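Local coordinates for nitroreductase family protein (Lactobacillus plantarum, PDB 4QLX) that reduces an enone fatty acid with FMN, probably turning 10-oxo-11-octadecenoate into 10-oxooctadecanoate with NADH, in a pathway that saturates polyunsaturated fatty acids, at residues Q123-G126 with T127-L131; G114-T117 with K118-D122; V61-T65 with P66-A70; V32-R36 with D37-K41. All blocks are in the same frame, centred on the assembly; numbering follows the deposited sequence.

Contact 1 (Q123-G126 with T127-L131); sequences QILG and TFLPL. With KTC (10-oxooctadecanoic acid), chain D.
F128 follows I124 by one helical turn, and both side chains meet the 10-oxooctadecanoic acid (KTC). CB of F128 lies 4.0 Å from I124 O, the carbonyl that receives F128 N. CG stands anti to the carbonyl carbon (chi1 -64°), which carries the ring off the helix onto the ligand. CD2 lies 3.9 Å from I124 O, which stands at the ring edge. CE1 comes to 3.6 Å of KTC C7, which sits over the ring centre and is also the nearest ligand atom to CG, CD1 and CZ. CE2 lies 3.8 Å from KTC C9. T127 CG2 covers the opposite face. A leucine at F128 would probably take away the flat face under KTC C7 and, on the other side, the one against T127 CG2. The contact belongs to helix 118-133, and F79 of the second subunit meets the F128 ring edge-to-face, placing the pocket wall at the dimer interface. Q123 O accepts from both T127 N and, at 2.7 Å, T127 OG1, which approach opposite faces of its carbonyl plane. The helix then kinks: P130 has no N-H to offer, and its CD lies 3.3 Å from L125 O. I124 CD1 touches KTC C14 at 3.7 Å.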
loop_
_atom_site.group_PDB
_atom_site.type_symbol
_atom_site.label_atom_id
_atom_site.label_comp_id
_atom_site.label_asym_id
_atom_site.label_seq_id
_atom_site.Cartn_x
_atom_site.Cartn_y
_atom_site.Cartn_z
ATOM N N GLN A 123 25.472 -8.561 8.982
ATOM C CA GLN A 123 24.995 -8.708 7.608
ATOM C C GLN A 123 24.104 -7.509 7.239
ATOM O O GLN A 123 24.268 -6.898 6.174
ATOM C CB GLN A 123 24.242 -10.035 7.429
ATOM C CG GLN A 123 25.128 -11.291 7.681
ATOM C CD GLN A 123 24.343 -12.608 7.681
ATOM O OE1 GLN A 123 23.113 -12.612 7.565
ATOM N NE2 GLN A 123 25.059 -13.735 7.814
ATOM N N ILE A 124 23.195 -7.157 8.142
ATOM C CA ILE A 124 22.235 -6.079 7.891
ATOM C C ILE A 124 22.928 -4.719 7.756
ATOM O O ILE A 124 22.660 -3.971 6.810
ATOM C CB ILE A 124 21.175 -6.006 9.007
ATOM C CG1 ILE A 124 20.442 -7.344 9.137
ATOM C CG2 ILE A 124 20.161 -4.875 8.738
ATOM C CD1 ILE A 124 19.541 -7.421 10.354
ATOM N N LEU A 125 23.826 -4.411 8.690
ATOM C CA LEU A 125 24.570 -3.154 8.641
ATOM C C LEU A 125 25.528 -3.120 7.454
ATOM O O LEU A 125 25.624 -2.108 6.763
ATOM C CB LEU A 125 25.352 -2.925 9.941
ATOM C CG LEU A 125 24.556 -2.746 11.237
ATOM C CD1 LEU A 125 25.471 -2.812 12.454
ATOM C CD2 LEU A 125 23.798 -1.431 11.216
ATOM N N GLY A 126 26.239 -4.224 7.224
ATOM C CA GLY A 126 27.217 -4.292 6.148
ATOM C C GLY A 126 26.597 -4.126 4.771
ATOM O O GLY A 126 27.200 -3.569 3.854
ATOM N N THR A 127 25.361 -4.583 4.628
ATOM C CA THR A 127 24.755 -4.687 3.310
ATOM C C THR A 127 24.000 -3.438 2.874
ATOM O O THR A 127 24.196 -2.949 1.753
ATOM C CB THR A 127 23.810 -5.900 3.255
ATOM O OG1 THR A 127 24.583 -7.094 3.456
ATOM C CG2 THR A 127 23.065 -5.971 1.910
ATOM N N PHE A 128 23.149 -2.910 3.748
ATOM C CA PHE A 128 22.226 -1.867 3.312
ATOM C C PHE A 128 22.578 -0.460 3.772
ATOM O O PHE A 128 22.249 0.509 3.081
ATOM C CB PHE A 128 20.803 -2.223 3.756
ATOM C CG PHE A 128 20.287 -3.473 3.115
ATOM C CD1 PHE A 128 19.877 -3.466 1.791
ATOM C CD2 PHE A 128 20.246 -4.667 3.823
ATOM C CE1 PHE A 128 19.416 -4.622 1.191
ATOM C CE2 PHE A 128 19.783 -5.828 3.229
ATOM C CZ PHE A 128 19.369 -5.808 1.914
ATOM N N LEU A 129 23.233 -0.331 4.922
ATOM C CA LEU A 129 23.592 1.006 5.408
ATOM C C LEU A 129 24.498 1.771 4.418
ATOM O O LEU A 129 24.235 2.951 4.151
ATOM C CB LEU A 129 24.248 0.932 6.795
ATOM C CG LEU A 129 24.487 2.288 7.485
ATOM C CD1 LEU A 129 23.342 3.251 7.236
ATOM C CD2 LEU A 129 24.707 2.119 8.982
ATOM N N PRO A 130 25.531 1.111 3.843
ATOM C CA PRO A 130 26.359 1.830 2.866
ATOM C C PRO A 130 25.593 2.321 1.642
ATOM O O PRO A 130 25.988 3.325 1.047
ATOM C CB PRO A 130 27.390 0.785 2.444
ATOM C CG PRO A 130 27.465 -0.147 3.575
ATOM C CD PRO A 130 26.089 -0.226 4.130
ATOM N N LEU A 131 24.523 1.628 1.267
ATOM C CA LEU A 131 23.688 2.071 0.148
ATOM C C LEU A 131 22.892 3.327 0.494
ATOM O O LEU A 131 22.650 4.179 -0.366
ATOM C CB LEU A 131 22.737 0.957 -0.286
ATOM C CG LEU A 131 23.267 -0.046 -1.316
ATOM C CD1 LEU A 131 24.521 -0.727 -0.837
ATOM C CD2 LEU A 131 22.195 -1.079 -1.636
HETATM O O1 KTC D . 15.033 -12.518 10.050
HETATM C C17 KTC D . 16.010 -12.083 10.654
HETATM O O KTC D . 16.887 -12.933 11.196
HETATM C C16 KTC D . 16.216 -10.592 10.774
HETATM C C15 KTC D . 15.598 -9.946 9.548
HETATM C C14 KTC D . 16.597 -9.018 8.891
HETATM C C13 KTC D . 16.100 -7.592 9.030
HETATM C C12 KTC D . 15.725 -7.045 7.669
HETATM C C11 KTC D . 16.934 -6.433 6.996
HETATM C C10 KTC D . 16.470 -5.230 6.192
HETATM C C9 KTC D . 16.328 -5.600 4.725
HETATM C C8 KTC D . 15.658 -4.449 4.033
HETATM O O2 KTC D . 14.595 -4.018 4.470
HETATM C C7 KTC D . 16.317 -3.859 2.809
HETATM C C6 KTC D . 15.402 -2.819 2.192
HETATM C C5 KTC D . 15.770 -2.553 0.741
HETATM C C4 KTC D . 16.678 -1.338 0.641
HETATM C C3 KTC D . 17.078 -1.065 -0.808
HETATM C C2 KTC D . 18.302 -0.154 -0.850
HETATM C C1 KTC D . 18.157 0.982 0.159
HETATM C C KTC D . 19.287 1.987 0.077
#

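Contact 2 (G114-T117 with K118-D122); sequences GNIT and KERLD. With KTC (10-oxooctadecanoic acid), chain D.
This is a helix N-cap contact where the short loop after helix 103-112 enters helix 118-133: T117 caps the new helix through bonds to R120 and L121. The preceding helix closes with a Schellman motif at G114, whose phi is positive, and the chain then passes through I116 into the cap. T117 OG1 accepts from R120 N at 2.9 Å, because a chi1 of 71° tucks the hydroxyl between the backbone N and the carbonyl carbon. T117 O takes L121 N, also at 2.9 Å. The residue before the cap and the fourth residue of the helix pack together as a hydrophobic staple: I116 CD1 lies 3.8 Å from L121 CB, the two side chains crossing at about a right angle. The CG2 branch of I116 instead faces the ligand, 3.9 Å from KTC C16. R120, bent at chi2, sends NE to the KTC carboxylate in a weak bond of 3.4 Å to KTC O, while NH1 is held by Q123 OE1. A leucine in place of R120 would probably leave the carboxylate without this cationic neighbour and Q123 OE1 without this donor. The pairing of guanidinium and carboxylate is consistent with a charge-complementary seat for the acid end of the fatty acid, though the length of the NE bond suggests that this one bond holds only weakly.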
loop_
_atom_site.group_PDB
_atom_site.type_symbol
_atom_site.label_atom_id
_atom_site.label_comp_id
_atom_site.label_asym_id
_atom_site.label_seq_id
_atom_site.Cartn_x
_atom_site.Cartn_y
_atom_site.Cartn_z
ATOM N N GLY A 114 18.375 -8.923 21.943
ATOM C CA GLY A 114 18.562 -10.356 21.789
ATOM C C GLY A 114 17.690 -10.979 20.714
ATOM O O GLY A 114 17.477 -12.193 20.689
ATOM N N ASN A 115 17.180 -10.153 19.810
ATOM C CA ASN A 115 16.259 -10.658 18.802
ATOM C C ASN A 115 16.942 -11.076 17.504
ATOM O O ASN A 115 16.361 -11.816 16.706
ATOM C CB ASN A 115 15.177 -9.617 18.535
ATOM C CG ASN A 115 14.249 -9.453 19.718
ATOM O OD1 ASN A 115 13.860 -10.437 20.349
ATOM N ND2 ASN A 115 13.915 -8.212 20.046
ATOM N N ILE A 116 18.173 -10.611 17.298
ATOM C CA ILE A 116 19.007 -11.110 16.206
ATOM C C ILE A 116 20.407 -11.382 16.734
ATOM O O ILE A 116 20.826 -10.817 17.749
ATOM C CB ILE A 116 19.098 -10.117 15.007
ATOM C CG1 ILE A 116 19.695 -8.781 15.449
ATOM C CG2 ILE A 116 17.731 -9.908 14.353
ATOM C CD1 ILE A 116 19.953 -7.823 14.309
ATOM N N THR A 117 21.129 -12.256 16.045
ATOM C CA THR A 117 22.512 -12.526 16.394
ATOM C C THR A 117 23.445 -11.418 15.937
ATOM O O THR A 117 23.112 -10.627 15.051
ATOM C CB THR A 117 22.991 -13.835 15.771
ATOM O OG1 THR A 117 23.129 -13.654 14.356
ATOM C CG2 THR A 117 21.991 -14.951 16.052
ATOM N N LYS A 118 24.633 -11.385 16.538
ATOM C CA LYS A 118 25.674 -10.441 16.154
ATOM C C LYS A 118 25.997 -10.594 14.682
ATOM O O LYS A 118 26.178 -9.614 13.960
ATOM C CB LYS A 118 26.941 -10.663 16.988
ATOM C CG LYS A 118 28.065 -9.698 16.670
ATOM C CD LYS A 118 27.632 -8.272 16.980
ATOM C CE LYS A 118 28.780 -7.293 16.794
ATOM N NZ LYS A 118 28.403 -5.945 17.300
ATOM N N GLU A 119 26.063 -11.840 14.236
ATOM C CA GLU A 119 26.404 -12.123 12.855
ATOM C C GLU A 119 25.327 -11.573 11.914
ATOM O O GLU A 119 25.633 -10.979 10.878
ATOM C CB GLU A 119 26.580 -13.623 12.654
ATOM C CG GLU A 119 26.773 -14.012 11.215
ATOM C CD GLU A 119 26.124 -15.337 10.893
ATOM O OE1 GLU A 119 24.874 -15.373 10.779
ATOM O OE2 GLU A 119 26.862 -16.340 10.766
ATOM N N ARG A 120 24.070 -11.759 12.302
ATOM C CA ARG A 120 22.943 -11.255 11.524
ATOM C C ARG A 120 22.992 -9.724 11.434
ATOM O O ARG A 120 22.891 -9.152 10.349
ATOM C CB ARG A 120 21.625 -11.732 12.144
ATOM C CG ARG A 120 20.398 -11.504 11.273
ATOM C CD ARG A 120 20.654 -11.988 9.846
ATOM N NE ARG A 120 19.433 -12.060 9.053
ATOM C CZ ARG A 120 19.408 -12.047 7.727
ATOM N NH1 ARG A 120 20.544 -11.951 7.047
ATOM N NH2 ARG A 120 18.248 -12.123 7.085
ATOM N N LEU A 121 23.172 -9.075 12.582
ATOM C CA LEU A 121 23.331 -7.626 12.642
ATOM C C LEU A 121 24.417 -7.121 11.697
ATOM O O LEU A 121 24.247 -6.106 11.015
ATOM C CB LEU A 121 23.648 -7.194 14.072
ATOM C CG LEU A 121 23.972 -5.710 14.228
ATOM C CD1 LEU A 121 22.706 -4.864 14.128
ATOM C CD2 LEU A 121 24.720 -5.420 15.529
ATOM N N ASP A 122 25.539 -7.831 11.658
ATOM C CA ASP A 122 26.649 -7.432 10.805
ATOM C C ASP A 122 26.275 -7.553 9.326
ATOM O O ASP A 122 26.698 -6.737 8.512
ATOM C CB ASP A 122 27.896 -8.269 11.115
ATOM C CG ASP A 122 28.470 -7.987 12.509
ATOM O OD1 ASP A 122 28.086 -6.963 13.129
ATOM O OD2 ASP A 122 29.319 -8.790 12.978
HETATM O O1 KTC D . 15.033 -12.518 10.050
HETATM C C17 KTC D . 16.010 -12.083 10.654
HETATM O O KTC D . 16.887 -12.933 11.196
HETATM C C16 KTC D . 16.216 -10.592 10.774
HETATM C C15 KTC D . 15.598 -9.946 9.548
HETATM C C14 KTC D . 16.597 -9.018 8.891
HETATM C C13 KTC D . 16.100 -7.592 9.030
HETATM C C12 KTC D . 15.725 -7.045 7.669
HETATM C C11 KTC D . 16.934 -6.433 6.996
HETATM C C10 KTC D . 16.470 -5.230 6.192
HETATM C C9 KTC D . 16.328 -5.600 4.725
HETATM C C8 KTC D . 15.658 -4.449 4.033
HETATM O O2 KTC D . 14.595 -4.018 4.470
HETATM C C7 KTC D . 16.317 -3.859 2.809
HETATM C C6 KTC D . 15.402 -2.819 2.192
HETATM C C5 KTC D . 15.770 -2.553 0.741
HETATM C C4 KTC D . 16.678 -1.338 0.641
HETATM C C3 KTC D . 17.078 -1.065 -0.808
HETATM C C2 KTC D . 18.302 -0.154 -0.850
HETATM C C1 KTC D . 18.157 0.982 0.159
HETATM C C KTC D . 19.287 1.987 0.077
#

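Contact 3 (V61-T65 with P66-A70); sequences VVVDT and PEAKA
T65 meets A68 and K69 in an N-cap that turns strand 58-63 into helix 66-72. Its hydroxyl accepts from A68 N, 3.0 Å from OG1, and chi1 of 78° places OG1 over the first turn by setting it between the backbone N and the carbonyl carbon. OG1 also gives a weak bond to E67 OE1, at 3.3 Å, made possible by the bend of the glutamate chain at chi2, so the hydroxyl is both donor and acceptor. T65 O accepts from K69 N at 2.8 Å, which closes the first backbone turn. P66, with no N-H of its own, occupies the first helical position, where the helix asks for no such donor.

Outside this polar core, V63 packs against the turn. Its CG1, anti to the backbone N (chi1 -177°), lies 3.8 Å from A68 CB and 3.9 Å from K69 CG. V63 is paired through its backbone with I90, which ties the turn, through edge strand 58-63, to strand 89-96. Between V63 and the cap, D64 gives its carboxylate to a salt bridge with R36. The K69 chain runs extended beyond CG, and NZ bonds to the carbonyl oxygens of D85 and A87. Near its root, K69 CG passes 3.2 Å from T65 O.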
loop_
_atom_site.group_PDB
_atom_site.type_symbol
_atom_site.label_atom_id
_atom_site.label_comp_id
_atom_site.label_asym_id
_atom_site.label_seq_id
_atom_site.Cartn_x
_atom_site.Cartn_y
_atom_site.Cartn_z
ATOM N N VAL A 61 0.881 14.747 8.298
ATOM C CA VAL A 61 0.400 16.053 8.723
ATOM C C VAL A 61 -1.129 16.071 8.653
ATOM O O VAL A 61 -1.701 15.920 7.579
ATOM C CB VAL A 61 0.979 17.188 7.869
ATOM C CG1 VAL A 61 0.422 18.540 8.334
ATOM C CG2 VAL A 61 2.489 17.182 7.925
ATOM N N VAL A 62 -1.772 16.209 9.809
ATOM C CA VAL A 62 -3.225 16.124 9.896
ATOM C C VAL A 62 -3.837 17.505 9.733
ATOM O O VAL A 62 -3.508 18.443 10.468
ATOM C CB VAL A 62 -3.692 15.515 11.220
ATOM C CG1 VAL A 62 -5.240 15.515 11.295
ATOM C CG2 VAL A 62 -3.142 14.102 11.394
ATOM N N VAL A 63 -4.724 17.611 8.751
ATOM C CA VAL A 63 -5.426 18.842 8.442
ATOM C C VAL A 63 -6.900 18.618 8.753
ATOM O O VAL A 63 -7.551 17.828 8.073
ATOM C CB VAL A 63 -5.239 19.224 6.961
ATOM C CG1 VAL A 63 -5.915 20.551 6.648
ATOM C CG2 VAL A 63 -3.761 19.280 6.615
ATOM N N ASP A 64 -7.429 19.258 9.793
ATOM C CA ASP A 64 -8.826 18.997 10.154
ATOM C C ASP A 64 -9.592 20.211 10.726
ATOM O O ASP A 64 -10.618 20.043 11.389
ATOM C CB ASP A 64 -8.891 17.843 11.152
ATOM C CG ASP A 64 -8.399 18.241 12.527
ATOM O OD1 ASP A 64 -7.659 19.248 12.625
ATOM O OD2 ASP A 64 -8.748 17.548 13.502
ATOM N N THR A 65 -9.080 21.411 10.487
ATOM C CA THR A 65 -9.769 22.629 10.900
ATOM C C THR A 65 -9.962 23.526 9.687
ATOM O O THR A 65 -9.204 23.431 8.711
ATOM C CB THR A 65 -8.994 23.406 12.010
ATOM O OG1 THR A 65 -7.908 24.132 11.427
ATOM C CG2 THR A 65 -8.484 22.466 13.090
ATOM N N PRO A 66 -10.983 24.402 9.729
ATOM C CA PRO A 66 -11.183 25.294 8.582
ATOM C C PRO A 66 -9.949 26.132 8.258
ATOM O O PRO A 66 -9.619 26.314 7.084
ATOM C CB PRO A 66 -12.352 26.176 9.035
ATOM C CG PRO A 66 -13.143 25.282 9.949
ATOM C CD PRO A 66 -12.096 24.483 10.696
ATOM N N GLU A 67 -9.250 26.596 9.291
ATOM C CA GLU A 67 -8.053 27.406 9.106
ATOM C C GLU A 67 -6.896 26.586 8.514
ATOM O O GLU A 67 -6.130 27.070 7.677
ATOM C CB GLU A 67 -7.627 28.034 10.439
ATOM C CG GLU A 67 -8.686 28.930 11.095
ATOM C CD GLU A 67 -9.720 28.147 11.903
ATOM O OE1 GLU A 67 -9.531 26.927 12.086
ATOM O OE2 GLU A 67 -10.716 28.751 12.360
ATOM N N ALA A 68 -6.769 25.341 8.955
ATOM C CA ALA A 68 -5.717 24.472 8.431
ATOM C C ALA A 68 -6.014 24.124 6.972
ATOM O O ALA A 68 -5.101 24.045 6.148
ATOM C CB ALA A 68 -5.587 23.206 9.282
ATOM N N LYS A 69 -7.297 23.936 6.658
ATOM C CA LYS A 69 -7.710 23.575 5.306
ATOM C C LYS A 69 -7.418 24.699 4.328
ATOM O O LYS A 69 -6.929 24.465 3.228
ATOM C CB LYS A 69 -9.197 23.223 5.264
ATOM C CG LYS A 69 -9.546 21.891 5.887
ATOM C CD LYS A 69 -10.998 21.507 5.620
ATOM C CE LYS A 69 -11.368 20.203 6.324
ATOM N NZ LYS A 69 -12.776 19.800 6.015
ATOM N N ALA A 70 -7.710 25.930 4.737
ATOM C CA ALA A 70 -7.495 27.086 3.873
ATOM C C ALA A 70 -6.015 27.247 3.559
ATOM O O ALA A 70 -5.634 27.590 2.436
ATOM C CB ALA A 70 -8.056 28.360 4.526
#

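Contact 4 (V32-R36 with D37-K41); sequences VKIGR and DELQK
Two backbone bonds, from L39 N to G35 O (3.0 Å) and from Q40 N to R36 O (2.9 Å), open the first turn of helix 36-46, with G35 as its N-cap. Being glycine, the cap residue has no side chain with which to receive a helix N-H. A water joins cap and helix: it accepts from G35 N at 2.8 Å and donates to E38 OE1 at 2.7 Å. E38 is the third residue of the helix, and the water relays it to the cap N-H that such a glutamate would take directly in a capping box; with a glycine cap the box itself is absent.

The carboxylate of E38 has further partners, since OE1 also bonds to Y164 OH and OE2 to H162 ND1. These partners tie the start of the helix to the region just ahead of strand 165-169. With CG anti to the backbone N (chi1 -175°) and the chain extended, E38 runs across I34 obliquely, and OE1 lies close to I34 CG2.

Packing completes the cap as a hydrophobic staple between I34, the residue before the cap, and L39, the fourth of the helix. The CG2 branch of I34 does the touching, 3.9 Å from L39 CG. Q40 CG rests 3.1 Å from R36 O.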
loop_
_atom_site.group_PDB
_atom_site.type_symbol
_atom_site.label_atom_id
_atom_site.label_comp_id
_atom_site.label_asym_id
_atom_site.label_seq_id
_atom_site.Cartn_x
_atom_site.Cartn_y
_atom_site.Cartn_z
ATOM N N VAL A 32 -20.292 15.025 10.027
ATOM C CA VAL A 32 -19.575 14.048 10.846
ATOM C C VAL A 32 -18.111 14.437 10.978
ATOM O O VAL A 32 -17.411 14.734 9.999
ATOM C CB VAL A 32 -19.689 12.607 10.295
ATOM C CG1 VAL A 32 -21.143 12.261 10.006
ATOM C CG2 VAL A 32 -18.864 12.447 9.065
ATOM N N LYS A 33 -17.663 14.471 12.223
ATOM C CA LYS A 33 -16.285 14.801 12.517
ATOM C C LYS A 33 -15.644 13.596 13.203
ATOM O O LYS A 33 -16.298 12.853 13.939
ATOM C CB LYS A 33 -16.200 16.073 13.379
ATOM C CG LYS A 33 -15.277 15.957 14.579
ATOM C CD LYS A 33 -15.220 17.249 15.395
ATOM C CE LYS A 33 -14.302 17.077 16.608
ATOM N NZ LYS A 33 -12.871 16.857 16.227
ATOM N N ILE A 34 -14.374 13.371 12.912
ATOM C CA ILE A 34 -13.648 12.300 13.566
ATOM C C ILE A 34 -12.733 12.926 14.616
ATOM O O ILE A 34 -11.965 13.832 14.307
ATOM C CB ILE A 34 -12.855 11.470 12.540
ATOM C CG1 ILE A 34 -13.819 10.909 11.484
ATOM C CG2 ILE A 34 -12.071 10.347 13.236
ATOM C CD1 ILE A 34 -13.144 10.380 10.221
ATOM N N GLY A 35 -12.854 12.467 15.858
ATOM C CA GLY A 35 -11.998 12.934 16.938
ATOM C C GLY A 35 -10.532 12.691 16.621
ATOM O O GLY A 35 -10.193 11.727 15.932
ATOM N N ARG A 36 -9.659 13.566 17.106
ATOM C CA ARG A 36 -8.234 13.438 16.815
ATOM C C ARG A 36 -7.651 12.200 17.483
ATOM O O ARG A 36 -6.638 11.657 17.034
ATOM C CB ARG A 36 -7.477 14.699 17.240
ATOM C CG ARG A 36 -7.740 15.883 16.326
ATOM C CD ARG A 36 -6.923 17.089 16.731
ATOM N NE ARG A 36 -6.929 18.134 15.709
ATOM C CZ ARG A 36 -6.166 19.220 15.760
ATOM N NH1 ARG A 36 -5.338 19.394 16.782
ATOM N NH2 ARG A 36 -6.219 20.128 14.794
ATOM N N ASP A 37 -8.296 11.725 18.537
ATOM C CA ASP A 37 -7.820 10.504 19.170
ATOM C C ASP A 37 -8.063 9.310 18.250
ATOM O O ASP A 37 -7.199 8.444 18.113
ATOM C CB ASP A 37 -8.485 10.301 20.530
ATOM C CG ASP A 37 -8.099 11.388 21.524
ATOM O OD1 ASP A 37 -7.022 12.002 21.338
ATOM O OD2 ASP A 37 -8.872 11.639 22.473
ATOM N N GLU A 38 -9.219 9.267 17.593
ATOM C CA GLU A 38 -9.446 8.184 16.637
ATOM C C GLU A 38 -8.554 8.352 15.405
ATOM O O GLU A 38 -8.076 7.359 14.846
ATOM C CB GLU A 38 -10.914 8.081 16.220
ATOM C CG GLU A 38 -11.172 6.870 15.314
ATOM C CD GLU A 38 -12.630 6.644 14.984
ATOM O OE1 GLU A 38 -13.442 7.577 15.144
ATOM O OE2 GLU A 38 -12.972 5.518 14.564
ATOM N N LEU A 39 -8.299 9.590 14.995
ATOM C CA LEU A 39 -7.391 9.816 13.875
ATOM C C LEU A 39 -5.997 9.277 14.196
ATOM O O LEU A 39 -5.353 8.665 13.340
ATOM C CB LEU A 39 -7.301 11.302 13.516
ATOM C CG LEU A 39 -8.492 11.939 12.783
ATOM C CD1 LEU A 39 -8.246 13.441 12.644
ATOM C CD2 LEU A 39 -8.711 11.318 11.410
ATOM N N GLN A 40 -5.542 9.513 15.425
ATOM C CA GLN A 40 -4.229 9.033 15.871
ATOM C C GLN A 40 -4.199 7.519 15.898
ATOM O O GLN A 40 -3.183 6.901 15.578
ATOM C CB GLN A 40 -3.890 9.568 17.267
ATOM C CG GLN A 40 -3.647 11.047 17.328
ATOM C CD GLN A 40 -3.168 11.500 18.703
ATOM O OE1 GLN A 40 -3.700 11.089 19.748
ATOM N NE2 GLN A 40 -2.162 12.349 18.707
ATOM N N LYS A 41 -5.312 6.930 16.325
ATOM C CA LYS A 41 -5.463 5.485 16.337
ATOM C C LYS A 41 -5.359 4.882 14.925
ATOM O O LYS A 41 -4.666 3.887 14.723
ATOM C CB LYS A 41 -6.798 5.102 16.974
ATOM C CG LYS A 41 -6.745 3.812 17.762
ATOM C CD LYS A 41 -5.775 3.959 18.935
ATOM C CE LYS A 41 -5.209 2.617 19.369
ATOM N NZ LYS A 41 -4.026 2.787 20.273
HETATM O O HOH W 1 -14.014 9.906 16.290
#

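How the contacts relate
From the N terminus, contact 4 comes first, starting helix 36-46; contact 3 then leads from strand 58-63 into helix 66-72. Contact 2 begins helix 118-133, and contact 1 continues along it. All four are local and follow in series, each closing only a turn or cap, so none nests in or crosses another. They form two clusters. Contacts 4 and 3, with centres 14 Å apart, tie helix 36-46 to the edge of the sheet, as V62 CG1 packs on L39 CD1 at 3.9 Å. Contacts 2 and 1 share a helix and line one KTC site, where I116 CD1 and I124 CD1 meet at 4.0 Å. Contacts 1 and 3 have centres about 40 Å apart.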